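Local coordinates for protein pyruvate kinase (Pyrobaculum aerophilum, PDB 3QTG) that catalyses the last step of glycolysis, the interconversion of phosphoenolpyruvate and ADP with pyruvate and ATP, using a divalent metal cation, at residues I78-G83 / A201-K206; V102-S107 / I151-E156; S124-N129 / L141-T146; A228-T233 / Y249-R254. All coordinates share one frame; numbering follows the deposited sequence.

Contact 1: I78-G83 / A201-K206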
loop_
_atom_site.group_PDB
_atom_site.type_symbol
_atom_site.label_atom_id
_atom_site.label_comp_id
_atom_site.label_asym_id
_atom_site.label_seq_id
_atom_site.Cartn_x
_atom_site.Cartn_y
_atom_site.Cartn_z
ATOM N N ILE A 78 10.106 37.170 -17.211
ATOM C CA ILE A 78 9.517 36.387 -18.277
ATOM C C ILE A 78 9.113 37.322 -19.443
ATOM O O ILE A 78 8.440 38.343 -19.251
ATOM C CB ILE A 78 8.252 35.649 -17.757
ATOM C CG1 ILE A 78 8.578 34.821 -16.504
ATOM C CG2 ILE A 78 7.615 34.790 -18.862
ATOM C CD1 ILE A 78 7.410 34.653 -15.529
ATOM N N VAL A 79 9.517 36.980 -20.656
ATOM C CA VAL A 79 8.984 37.695 -21.808
ATOM C C VAL A 79 8.087 36.726 -22.559
ATOM O O VAL A 79 8.459 35.585 -22.793
ATOM C CB VAL A 79 10.089 38.347 -22.719
ATOM C CG1 VAL A 79 10.933 39.375 -21.919
ATOM C CG2 VAL A 79 10.987 37.284 -23.371
ATOM N N ASP A 80 6.901 37.197 -22.920
ATOM C CA ASP A 80 5.923 36.371 -23.606
ATOM C C ASP A 80 5.827 36.751 -25.090
ATOM O O ASP A 80 5.468 37.877 -25.438
ATOM C CB ASP A 80 4.568 36.479 -22.897
ATOM C CG ASP A 80 3.640 35.332 -23.237
ATOM O OD1 ASP A 80 3.819 34.737 -24.329
ATOM O OD2 ASP A 80 2.735 35.006 -22.414
ATOM N N LEU A 81 6.158 35.808 -25.962
ATOM C CA LEU A 81 6.148 36.076 -27.393
ATOM C C LEU A 81 4.733 36.065 -27.982
ATOM O O LEU A 81 3.850 35.302 -27.544
ATOM C CB LEU A 81 7.048 35.095 -28.151
ATOM C CG LEU A 81 8.540 35.092 -27.835
ATOM C CD1 LEU A 81 9.163 33.876 -28.470
ATOM C CD2 LEU A 81 9.190 36.360 -28.353
ATOM N N LYS A 82 4.548 36.920 -28.989
ATOM C CA LYS A 82 3.260 37.092 -29.653
ATOM C C LYS A 82 2.811 35.807 -30.354
ATOM O O LYS A 82 1.656 35.411 -30.243
ATOM C CB LYS A 82 3.332 38.282 -30.641
ATOM C CG LYS A 82 1.982 38.751 -31.209
ATOM C CD LYS A 82 0.877 38.787 -30.120
ATOM C CE LYS A 82 -0.457 39.391 -30.618
ATOM N NZ LYS A 82 -1.416 39.676 -29.481
ATOM N N GLY A 83 3.720 35.154 -31.065
ATOM C CA GLY A 83 3.352 33.968 -31.832
ATOM C C GLY A 83 2.652 34.330 -33.142
ATOM O O GLY A 83 2.293 35.485 -33.367
ATOM N N ALA A 201 8.440 32.783 -23.127
ATOM C CA ALA A 201 7.227 31.999 -23.252
ATOM C C ALA A 201 6.750 31.929 -24.720
ATOM O O ALA A 201 6.588 32.954 -25.374
ATOM C CB ALA A 201 6.149 32.535 -22.310
ATOM N N ILE A 202 6.586 30.707 -25.226
ATOM C CA ILE A 202 6.228 30.429 -26.625
ATOM C C ILE A 202 4.717 30.309 -26.751
ATOM O O ILE A 202 4.089 29.552 -25.999
ATOM C CB ILE A 202 6.781 29.070 -27.100
ATOM C CG1 ILE A 202 8.286 29.014 -26.988
ATOM C CG2 ILE A 202 6.387 28.788 -28.563
ATOM C CD1 ILE A 202 8.815 27.650 -27.360
ATOM N N SER A 203 4.147 31.028 -27.722
ATOM C CA SER A 203 2.722 30.913 -28.044
ATOM C C SER A 203 2.449 29.946 -29.188
ATOM O O SER A 203 3.187 29.905 -30.155
ATOM C CB SER A 203 2.123 32.287 -28.360
ATOM O OG SER A 203 2.230 33.140 -27.223
ATOM N N LEU A 204 1.398 29.154 -29.055
ATOM C CA LEU A 204 0.833 28.371 -30.166
ATOM C C LEU A 204 1.729 27.276 -30.738
ATOM O O LEU A 204 1.551 26.876 -31.892
ATOM C CB LEU A 204 0.299 29.289 -31.300
ATOM C CG LEU A 204 -0.794 30.311 -30.945
ATOM C CD1 LEU A 204 -1.134 31.251 -32.136
ATOM C CD2 LEU A 204 -2.062 29.625 -30.418
ATOM N N ALA A 205 2.678 26.790 -29.937
ATOM C CA ALA A 205 3.458 25.613 -30.299
ATOM C C ALA A 205 2.573 24.370 -30.237
ATOM O O ALA A 205 1.684 24.272 -29.388
ATOM C CB ALA A 205 4.652 25.473 -29.367
ATOM N N LYS A 206 2.767 23.425 -31.147
ATOM C CA LYS A 206 1.982 22.174 -31.061
ATOM C C LYS A 206 2.801 20.926 -31.374
ATOM O O LYS A 206 2.253 19.826 -31.433
ATOM C CB LYS A 206 0.689 22.217 -31.912
ATOM C CG LYS A 206 0.902 22.412 -33.414
ATOM C CD LYS A 206 -0.434 22.472 -34.179
ATOM C CE LYS A 206 -0.200 22.853 -35.651
ATOM N NZ LYS A 206 -1.435 22.800 -36.476
#
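Ser203 reaches Leu81 because its OG stands opposite its own carbonyl carbon (chi1 -62°), which turns the hydroxyl across to segment 78-83. Asp80 has CG opposite its backbone N (chi1 -161°), and its carboxylate comes up to the methyl of Ala201, OD1 of Asp80 3.8 Å from CB. Ser203 OG gives its proton to Leu81 O at 2.7 Å, nearly in line with the carbonyl. The same OG is also hydrogen-bonded to Lys230. The carboxylate of Asp80 is gripped by Lys230 at OD1 and by Arg46 at OD2, both through salt bridges.

The backbone bonds are those of parallel strands. Ala201 N donates to Val79 O at 2.8 Å, and Leu81 N donates to Ala201 O at 2.9 Å. Past the strands, Gly83 CA lies 4.0 Å from Ser203 CB, so the two loops run close together. Gly83 N is hydrogen-bonded to Asp183.

Strands 76-80 and 199-202 are neighbours in the barrel. Asp80 is a probable potassium ligand, by similarity. The arrangement is that of adjacent strands at the catalytic end of a TIM barrel, where the loops after the strands carry the active site.

Contact 2: V102-S107 / I151-E156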
loop_
_atom_site.group_PDB
_atom_site.type_symbol
_atom_site.label_atom_id
_atom_site.label_comp_id
_atom_site.label_asym_id
_atom_site.label_seq_id
_atom_site.Cartn_x
_atom_site.Cartn_y
_atom_site.Cartn_z
ATOM N N VAL A 102 -21.678 35.797 -44.852
ATOM C CA VAL A 102 -20.452 36.552 -45.023
ATOM C C VAL A 102 -19.436 35.707 -45.800
ATOM O O VAL A 102 -19.274 34.515 -45.541
ATOM C CB VAL A 102 -19.869 36.976 -43.624
ATOM C CG1 VAL A 102 -18.631 37.834 -43.797
ATOM C CG2 VAL A 102 -20.920 37.756 -42.807
ATOM N N LYS A 103 -18.749 36.332 -46.740
ATOM C CA LYS A 103 -17.743 35.645 -47.555
ATOM C C LYS A 103 -16.306 36.013 -47.167
ATOM O O LYS A 103 -15.978 37.191 -46.994
ATOM C CB LYS A 103 -17.990 35.919 -49.046
ATOM C CG LYS A 103 -17.065 35.138 -49.975
ATOM C CD LYS A 103 -17.818 34.585 -51.176
ATOM C CE LYS A 103 -16.873 34.122 -52.270
ATOM N NZ LYS A 103 -17.516 34.187 -53.626
ATOM N N PHE A 104 -15.472 34.989 -47.006
ATOM C CA PHE A 104 -14.034 35.153 -46.774
ATOM C C PHE A 104 -13.281 34.653 -47.994
ATOM O O PHE A 104 -13.597 33.585 -48.515
ATOM C CB PHE A 104 -13.562 34.358 -45.545
ATOM C CG PHE A 104 -14.253 34.738 -44.253
ATOM C CD1 PHE A 104 -15.590 34.417 -44.042
ATOM C CD2 PHE A 104 -13.546 35.397 -43.250
ATOM C CE1 PHE A 104 -16.227 34.754 -42.844
ATOM C CE2 PHE A 104 -14.139 35.753 -42.061
ATOM C CZ PHE A 104 -15.502 35.427 -41.833
ATOM N N LYS A 105 -12.294 35.422 -48.449
ATOM C CA LYS A 105 -11.467 35.012 -49.584
ATOM C C LYS A 105 -10.026 35.154 -49.213
ATOM O O LYS A 105 -9.647 36.072 -48.468
ATOM C CB LYS A 105 -11.759 35.840 -50.861
ATOM C CG LYS A 105 -13.179 35.654 -51.395
ATOM C CD LYS A 105 -13.506 36.507 -52.626
ATOM C CE LYS A 105 -15.028 36.809 -52.670
ATOM N NZ LYS A 105 -15.571 37.589 -53.902
ATOM N N LEU A 106 -9.219 34.254 -49.757
ATOM C CA LEU A 106 -7.779 34.360 -49.669
ATOM C C LEU A 106 -7.263 35.592 -50.426
ATOM O O LEU A 106 -7.231 35.613 -51.659
ATOM C CB LEU A 106 -7.127 33.073 -50.179
ATOM C CG LEU A 106 -5.606 32.923 -50.114
ATOM C CD1 LEU A 106 -5.109 32.989 -48.716
ATOM C CD2 LEU A 106 -5.188 31.594 -50.769
ATOM N N SER A 107 -6.824 36.595 -49.663
ATOM C CA SER A 107 -6.480 37.917 -50.185
ATOM C C SER A 107 -5.935 38.790 -49.071
ATOM O O SER A 107 -6.373 38.680 -47.921
ATOM C CB SER A 107 -7.726 38.602 -50.747
ATOM O OG SER A 107 -7.440 39.957 -51.111
ATOM N N ILE A 151 -14.687 30.891 -48.291
ATOM C CA ILE A 151 -15.561 30.387 -47.259
ATOM C C ILE A 151 -16.789 31.292 -47.181
ATOM O O ILE A 151 -16.685 32.500 -47.335
ATOM C CB ILE A 151 -14.770 30.350 -45.902
ATOM C CG1 ILE A 151 -14.145 28.975 -45.702
ATOM C CG2 ILE A 151 -15.609 30.763 -44.694
ATOM C CD1 ILE A 151 -12.668 29.077 -45.302
ATOM N N GLU A 152 -17.955 30.697 -46.960
ATOM C CA GLU A 152 -19.120 31.438 -46.536
ATOM C C GLU A 152 -19.495 31.028 -45.110
ATOM O O GLU A 152 -19.409 29.851 -44.752
ATOM C CB GLU A 152 -20.287 31.193 -47.508
ATOM C CG GLU A 152 -20.050 31.810 -48.918
ATOM C CD GLU A 152 -21.093 31.370 -49.942
ATOM O OE1 GLU A 152 -21.747 30.311 -49.743
ATOM O OE2 GLU A 152 -21.266 32.091 -50.950
ATOM N N ALA A 153 -19.934 31.999 -44.312
ATOM C CA ALA A 153 -20.315 31.758 -42.927
ATOM C C ALA A 153 -21.448 32.688 -42.486
ATOM O O ALA A 153 -21.531 33.825 -42.927
ATOM C CB ALA A 153 -19.099 31.896 -42.022
ATOM N N VAL A 154 -22.332 32.206 -41.627
ATOM C CA VAL A 154 -23.474 33.003 -41.187
ATOM C C VAL A 154 -23.141 33.627 -39.848
ATOM O O VAL A 154 -22.773 32.911 -38.902
ATOM C CB VAL A 154 -24.776 32.136 -41.057
ATOM C CG1 VAL A 154 -25.910 32.915 -40.366
ATOM C CG2 VAL A 154 -25.234 31.645 -42.421
ATOM N N ALA A 155 -23.283 34.946 -39.765
ATOM C CA ALA A 155 -23.038 35.678 -38.547
ATOM C C ALA A 155 -24.149 35.382 -37.524
ATOM O O ALA A 155 -25.342 35.449 -37.840
ATOM C CB ALA A 155 -22.958 37.144 -38.835
ATOM N N GLU A 156 -23.730 35.022 -36.312
ATOM C CA GLU A 156 -24.641 34.704 -35.228
ATOM C C GLU A 156 -25.075 35.976 -34.501
ATOM O O GLU A 156 -26.051 35.958 -33.768
ATOM C CB GLU A 156 -24.005 33.683 -34.281
ATOM C CG GLU A 156 -23.747 32.353 -34.965
ATOM C CD GLU A 156 -23.058 31.315 -34.078
ATOM O OE1 GLU A 156 -23.017 31.466 -32.828
ATOM O OE2 GLU A 156 -22.556 30.321 -34.649
#
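Phe104 meets Ile151 and Ala153 on one face of the sheet. Its CD1 lies 3.7 Å from Ile151 CG2, and its CE1 lies 4.1 Å from Ala153 CB. Both aliphatic groups approach the ring obliquely. Ile151 O lies at the ring edge, in the ring plane. The ring is brought back along its own strand by CG standing opposite the carbonyl carbon (chi1 -59°). Val102 shares this face with them.

On the other face, Lys103 and Glu152 run beside each other. Lys103 CD is 4.2 Å from Glu152 CG. Lys103 NZ and Glu152 OE2 stay 5.1 Å apart, so any attraction is probably modest. Lys103 also makes a cation-pi contact with Trp150.

Two pairs of backbone bonds set this register. Val102 N donates to Ala153 O at 2.8 Å, and Ala153 N returns a bond to Val102 O. Phe104 N and Ile151 N do the same with each other's carbonyls. Between them, Lys103 and Glu152 form a non-hydrogen-bonded pair, where Glu152 CA makes a CA-H...O contact with Val102 O at 3.2 Å.

Further out, Ile115 and Val117 pack on Phe104, while Phe122 and Phe123 of helix 120-125 pack on Ile151. Leu141 covers Ala153. The N-to-C directions of 102-106 and 151-155 lie 151° apart, antiparallel with a twist. This is regular antiparallel pairing in the mixed sheet of the B domain, the beta-rich insertion of pyruvate kinases.

Contact 3: S124-N129 / L141-T146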
loop_
_atom_site.group_PDB
_atom_site.type_symbol
_atom_site.label_atom_id
_atom_site.label_comp_id
_atom_site.label_asym_id
_atom_site.label_seq_id
_atom_site.Cartn_x
_atom_site.Cartn_y
_atom_site.Cartn_z
ATOM N N SER A 124 -7.176 25.981 -45.197
ATOM C CA SER A 124 -6.911 24.564 -44.923
ATOM C C SER A 124 -7.517 24.065 -43.610
ATOM O O SER A 124 -7.835 22.894 -43.508
ATOM C CB SER A 124 -5.416 24.285 -44.911
ATOM O OG SER A 124 -4.848 24.702 -46.135
ATOM N N ALA A 125 -7.672 24.941 -42.620
ATOM C CA ALA A 125 -8.186 24.555 -41.298
ATOM C C ALA A 125 -9.725 24.475 -41.208
ATOM O O ALA A 125 -10.263 23.772 -40.345
ATOM C CB ALA A 125 -7.645 25.499 -40.224
ATOM N N VAL A 126 -10.424 25.199 -42.083
ATOM C CA VAL A 126 -11.872 25.370 -41.985
ATOM C C VAL A 126 -12.668 24.308 -42.759
ATOM O O VAL A 126 -12.385 24.023 -43.934
ATOM C CB VAL A 126 -12.327 26.818 -42.416
ATOM C CG1 VAL A 126 -13.853 26.911 -42.521
ATOM C CG2 VAL A 126 -11.807 27.877 -41.441
ATOM N N GLU A 127 -13.664 23.740 -42.076
ATOM C CA GLU A 127 -14.648 22.836 -42.676
ATOM C C GLU A 127 -16.055 23.372 -42.420
ATOM O O GLU A 127 -16.268 24.219 -41.543
ATOM C CB GLU A 127 -14.542 21.428 -42.063
ATOM C CG GLU A 127 -13.188 20.772 -42.211
ATOM C CD GLU A 127 -13.088 19.482 -41.404
ATOM O OE1 GLU A 127 -13.053 19.543 -40.146
ATOM O OE2 GLU A 127 -13.055 18.394 -42.041
ATOM N N GLN A 128 -17.016 22.843 -43.166
ATOM C CA GLN A 128 -18.428 23.123 -42.913
ATOM C C GLN A 128 -18.834 22.818 -41.473
ATOM O O GLN A 128 -18.453 21.792 -40.920
ATOM C CB GLN A 128 -19.302 22.329 -43.862
ATOM C CG GLN A 128 -20.613 23.022 -44.141
ATOM C CD GLN A 128 -21.455 22.258 -45.104
ATOM O OE1 GLN A 128 -20.991 21.859 -46.173
ATOM N NE2 GLN A 128 -22.711 22.026 -44.731
ATOM N N ASN A 129 -19.603 23.734 -40.887
ATOM C CA ASN A 129 -20.059 23.685 -39.480
ATOM C C ASN A 129 -19.042 24.113 -38.430
ATOM O O ASN A 129 -19.373 24.133 -37.251
ATOM C CB ASN A 129 -20.701 22.336 -39.096
ATOM C CG ASN A 129 -21.859 21.972 -40.000
ATOM O OD1 ASN A 129 -21.817 20.953 -40.703
ATOM N ND2 ASN A 129 -22.890 22.820 -40.020
ATOM N N LEU A 141 -19.248 33.170 -36.333
ATOM C CA LEU A 141 -19.819 32.934 -37.649
ATOM C C LEU A 141 -19.801 31.438 -37.916
ATOM O O LEU A 141 -18.765 30.794 -37.772
ATOM C CB LEU A 141 -19.040 33.642 -38.774
ATOM C CG LEU A 141 -18.481 35.071 -38.943
ATOM C CD1 LEU A 141 -19.381 36.049 -39.774
ATOM C CD2 LEU A 141 -17.891 35.717 -37.676
ATOM N N LYS A 142 -20.946 30.909 -38.337
ATOM C CA LYS A 142 -21.103 29.480 -38.582
ATOM C C LYS A 142 -20.808 29.207 -40.063
ATOM O O LYS A 142 -21.495 29.731 -40.927
ATOM C CB LYS A 142 -22.550 29.074 -38.281
ATOM C CG LYS A 142 -22.737 27.856 -37.427
ATOM C CD LYS A 142 -21.883 26.666 -37.803
ATOM C CE LYS A 142 -22.059 25.574 -36.739
ATOM N NZ LYS A 142 -23.446 25.024 -36.759
ATOM N N VAL A 143 -19.810 28.380 -40.348
ATOM C CA VAL A 143 -19.414 28.060 -41.733
ATOM C C VAL A 143 -20.423 27.145 -42.475
ATOM O O VAL A 143 -20.697 26.016 -42.066
ATOM C CB VAL A 143 -17.980 27.482 -41.799
ATOM C CG1 VAL A 143 -17.556 27.187 -43.243
ATOM C CG2 VAL A 143 -16.990 28.441 -41.132
ATOM N N THR A 144 -20.938 27.648 -43.593
ATOM C CA THR A 144 -22.017 26.996 -44.331
ATOM C C THR A 144 -21.615 26.453 -45.705
ATOM O O THR A 144 -22.340 25.658 -46.310
ATOM C CB THR A 144 -23.190 27.966 -44.515
ATOM O OG1 THR A 144 -22.719 29.169 -45.140
ATOM C CG2 THR A 144 -23.842 28.286 -43.163
ATOM N N ASN A 145 -20.471 26.899 -46.202
ATOM C CA ASN A 145 -19.952 26.429 -47.478
ATOM C C ASN A 145 -18.502 26.848 -47.582
ATOM O O ASN A 145 -18.120 27.879 -47.021
ATOM C CB ASN A 145 -20.769 26.987 -48.661
ATOM C CG ASN A 145 -20.649 26.130 -49.908
ATOM O OD1 ASN A 145 -20.066 25.046 -49.874
ATOM N ND2 ASN A 145 -21.198 26.610 -51.012
ATOM N N THR A 146 -17.708 26.035 -48.283
ATOM C CA THR A 146 -16.269 26.263 -48.490
ATOM C C THR A 146 -15.933 25.924 -49.935
ATOM O O THR A 146 -16.608 25.115 -50.557
ATOM C CB THR A 146 -15.383 25.382 -47.558
ATOM O OG1 THR A 146 -15.487 24.010 -47.951
ATOM C CG2 THR A 146 -15.806 25.493 -46.091
#
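Lys142 bends round to Asn129, and its chain can be followed outward. CB leaves the strand beside the other segment, not pointing at it. A turn at chi2 (-46°) then swings the chain inward. CD comes 3.6 Å from Asn129 O, and CE comes closer, 3.1 Å from the same oxygen. A second bend at chi4 (67°) turns Lys142 NZ off Asn129 O, 4.2 Å away, toward Asn129 ND2 at 4.0 Å. The two side chains meet at a slant, and their polar ends make no hydrogen bond with each other.

The firm polar link is in the backbone. Asn129 N donates to Val143 O at 2.8 Å. Gln128 CG also lies against Val143 O, at 3.6 Å. On the buried side, Val126 CG1 touches both methyls of Val143, CG2 at 3.8 Å. Thr146 CG2 packs near the chain at Glu127 and Gln128. Beyond the contact, Glu127 pairs with Lys172. Thr144 and Asn145 both face Glu152 in a classic beta bulge.

The segment leaving helix 120-125 is therefore fixed to strand 139-146 by one backbone bond and a valine pair. The side chains around them touch mostly through carbon atoms, with CE of Lys142 probably drawn to Asn129 O by the nearby charge.

Contact 4: A228-T233 / Y249-R254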
loop_
_atom_site.group_PDB
_atom_site.type_symbol
_atom_site.label_atom_id
_atom_site.label_comp_id
_atom_site.label_asym_id
_atom_site.label_seq_id
_atom_site.Cartn_x
_atom_site.Cartn_y
_atom_site.Cartn_z
ATOM N N ALA A 228 9.442 28.419 -21.781
ATOM C CA ALA A 228 8.135 28.117 -21.210
ATOM C C ALA A 228 7.149 27.914 -22.350
ATOM O O ALA A 228 7.062 28.744 -23.270
ATOM C CB ALA A 228 7.697 29.239 -20.275
ATOM N N VAL A 229 6.445 26.788 -22.330
ATOM C CA VAL A 229 5.542 26.423 -23.414
ATOM C C VAL A 229 4.093 26.554 -22.973
ATOM O O VAL A 229 3.638 25.849 -22.079
ATOM C CB VAL A 229 5.816 25.009 -23.935
ATOM C CG1 VAL A 229 4.775 24.589 -25.023
ATOM C CG2 VAL A 229 7.271 24.889 -24.453
ATOM N N LYS A 230 3.379 27.480 -23.610
ATOM C CA LYS A 230 1.961 27.690 -23.336
ATOM C C LYS A 230 1.121 26.648 -24.031
ATOM O O LYS A 230 1.353 26.333 -25.192
ATOM C CB LYS A 230 1.525 29.089 -23.760
ATOM C CG LYS A 230 2.409 30.164 -23.165
ATOM C CD LYS A 230 1.613 31.367 -22.695
ATOM C CE LYS A 230 1.053 32.157 -23.860
ATOM N NZ LYS A 230 2.149 32.818 -24.602
ATOM N N ILE A 231 0.163 26.089 -23.299
ATOM C CA ILE A 231 -0.793 25.152 -23.874
ATOM C C ILE A 231 -2.080 25.965 -24.098
ATOM O O ILE A 231 -2.770 26.343 -23.143
ATOM C CB ILE A 231 -0.992 23.919 -22.962
ATOM C CG1 ILE A 231 0.378 23.325 -22.554
ATOM C CG2 ILE A 231 -1.873 22.878 -23.634
ATOM C CD1 ILE A 231 1.186 22.663 -23.685
ATOM N N GLU A 232 -2.354 26.245 -25.372
ATOM C CA GLU A 232 -3.327 27.260 -25.782
ATOM C C GLU A 232 -4.423 26.693 -26.670
ATOM O O GLU A 232 -5.448 27.336 -26.876
ATOM C CB GLU A 232 -2.627 28.398 -26.559
ATOM C CG GLU A 232 -1.896 29.407 -25.722
ATOM C CD GLU A 232 -0.825 30.150 -26.504
ATOM O OE1 GLU A 232 -0.818 31.395 -26.487
ATOM O OE2 GLU A 232 0.013 29.497 -27.152
ATOM N N THR A 233 -4.224 25.495 -27.202
ATOM C CA THR A 233 -5.142 24.985 -28.214
ATOM C C THR A 233 -5.429 23.517 -28.061
ATOM O O THR A 233 -4.715 22.784 -27.374
ATOM C CB THR A 233 -4.581 25.151 -29.633
ATOM O OG1 THR A 233 -3.462 24.274 -29.808
ATOM C CG2 THR A 233 -4.188 26.609 -29.937
ATOM N N TYR A 249 9.253 24.576 -18.912
ATOM C CA TYR A 249 8.208 25.095 -18.037
ATOM C C TYR A 249 6.922 25.030 -18.857
ATOM O O TYR A 249 6.940 25.328 -20.052
ATOM C CB TYR A 249 8.522 26.542 -17.673
ATOM C CG TYR A 249 7.985 27.009 -16.336
ATOM C CD1 TYR A 249 8.864 27.301 -15.281
ATOM C CD2 TYR A 249 6.610 27.176 -16.113
ATOM C CE1 TYR A 249 8.395 27.722 -14.035
ATOM C CE2 TYR A 249 6.131 27.615 -14.852
ATOM C CZ TYR A 249 7.036 27.879 -13.833
ATOM O OH TYR A 249 6.602 28.318 -12.607
ATOM N N VAL A 250 5.822 24.622 -18.228
ATOM C CA VAL A 250 4.541 24.495 -18.906
ATOM C C VAL A 250 3.607 25.550 -18.340
ATOM O O VAL A 250 3.682 25.862 -17.151
ATOM C CB VAL A 250 3.915 23.060 -18.763
ATOM C CG1 VAL A 250 2.561 22.967 -19.505
ATOM C CG2 VAL A 250 4.889 21.974 -19.281
ATOM N N VAL A 251 2.765 26.121 -19.207
ATOM C CA VAL A 251 1.801 27.174 -18.847
ATOM C C VAL A 251 0.400 26.831 -19.376
ATOM O O VAL A 251 0.228 26.610 -20.578
ATOM C CB VAL A 251 2.252 28.548 -19.400
ATOM C CG1 VAL A 251 1.404 29.691 -18.826
ATOM C CG2 VAL A 251 3.722 28.797 -19.088
ATOM N N VAL A 252 -0.581 26.738 -18.475
ATOM C CA VAL A 252 -1.991 26.650 -18.856
ATOM C C VAL A 252 -2.496 28.085 -19.137
ATOM O O VAL A 252 -2.653 28.904 -18.223
ATOM C CB VAL A 252 -2.875 25.964 -17.752
ATOM C CG1 VAL A 252 -4.361 25.879 -18.179
ATOM C CG2 VAL A 252 -2.350 24.592 -17.402
ATOM N N ALA A 253 -2.687 28.388 -20.419
ATOM C CA ALA A 253 -3.137 29.722 -20.842
ATOM C C ALA A 253 -4.647 29.642 -20.984
ATOM O O ALA A 253 -5.171 29.255 -22.033
ATOM C CB ALA A 253 -2.441 30.164 -22.169
ATOM N N ARG A 254 -5.329 29.960 -19.878
ATOM C CA ARG A 254 -6.780 29.782 -19.725
ATOM C C ARG A 254 -7.608 30.582 -20.713
ATOM O O ARG A 254 -8.547 30.050 -21.309
ATOM C CB ARG A 254 -7.221 30.198 -18.330
ATOM C CG ARG A 254 -6.852 29.249 -17.206
ATOM C CD ARG A 254 -7.353 29.885 -15.942
ATOM N NE ARG A 254 -7.705 28.884 -14.977
ATOM C CZ ARG A 254 -8.385 29.139 -13.871
ATOM N NH1 ARG A 254 -8.786 30.377 -13.612
ATOM N NH2 ARG A 254 -8.645 28.156 -13.035
#
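Strands 228-231 and 249-253 run parallel, 27° apart, and Val251 bonds through its N to Val229 O (3.0 Å) and through its O to Ile231 N (2.8 Å), the residues flanking Lys230, while Val229 N donates to Tyr249 O and Ala253 N makes a weak bond to Ile231 O.

On one face, Ala228 CB packs against Tyr249 CB at 3.8 Å. Lys230 and Val251 lie side by side and point the same way, with CG of the lysine 4.1 Å from CB of the valine. On the opposite face, Ile231 CG1 crosses Val250 CG1 at 3.8 Å, and Ile273 of helix 266-279 covers both. These are consecutive strands of the TIM barrel, joined by helices 234-238 and 240-245. The Ile231 face turns to the surrounding helices, and the Lys230 face turns into the barrel.

Lys230 bends at chi2, chi3 and chi4, which carries NZ away from strand 249-253 into the barrel end, where Asp80 lies. By similarity it stabilises the transition state. Glu232, a probable magnesium ligand, sets its CG against Ala253 CB at 3.7 Å. Its OE2 probably accepts a hydrogen bond from Leu204 N, though the modelled distance is doubtfully short. OE1 makes a long salt bridge with Lys230 NZ. Tyr249 OH is hydrogen-bonded to Ser318 and Ile414 O, and its ring meets that of Tyr199 at about 90°.

Contacts 1 and 4 belong to the eight-stranded barrel, contacts 2 and 3 to the six-stranded mixed sheet. Along the chain, contact 3 is nested inside contact 2, and both lie inside contact 1. Contact 4 follows later. The centres of contacts 1 and 4 are 9 Å apart, and neighbouring strands 199-202 and 226-231 join them into one active-site region. Contacts 2 and 3 have centres 8 Å apart and meet through adjacent strands 139-146 and 150-155. The pairs do not touch: the centres of contacts 1 and 2 are 29 Å apart, the nearest atoms of contacts 1 and 3 about 8 Å. The mixed sheet is a domain inserted between the third and fourth barrel strands.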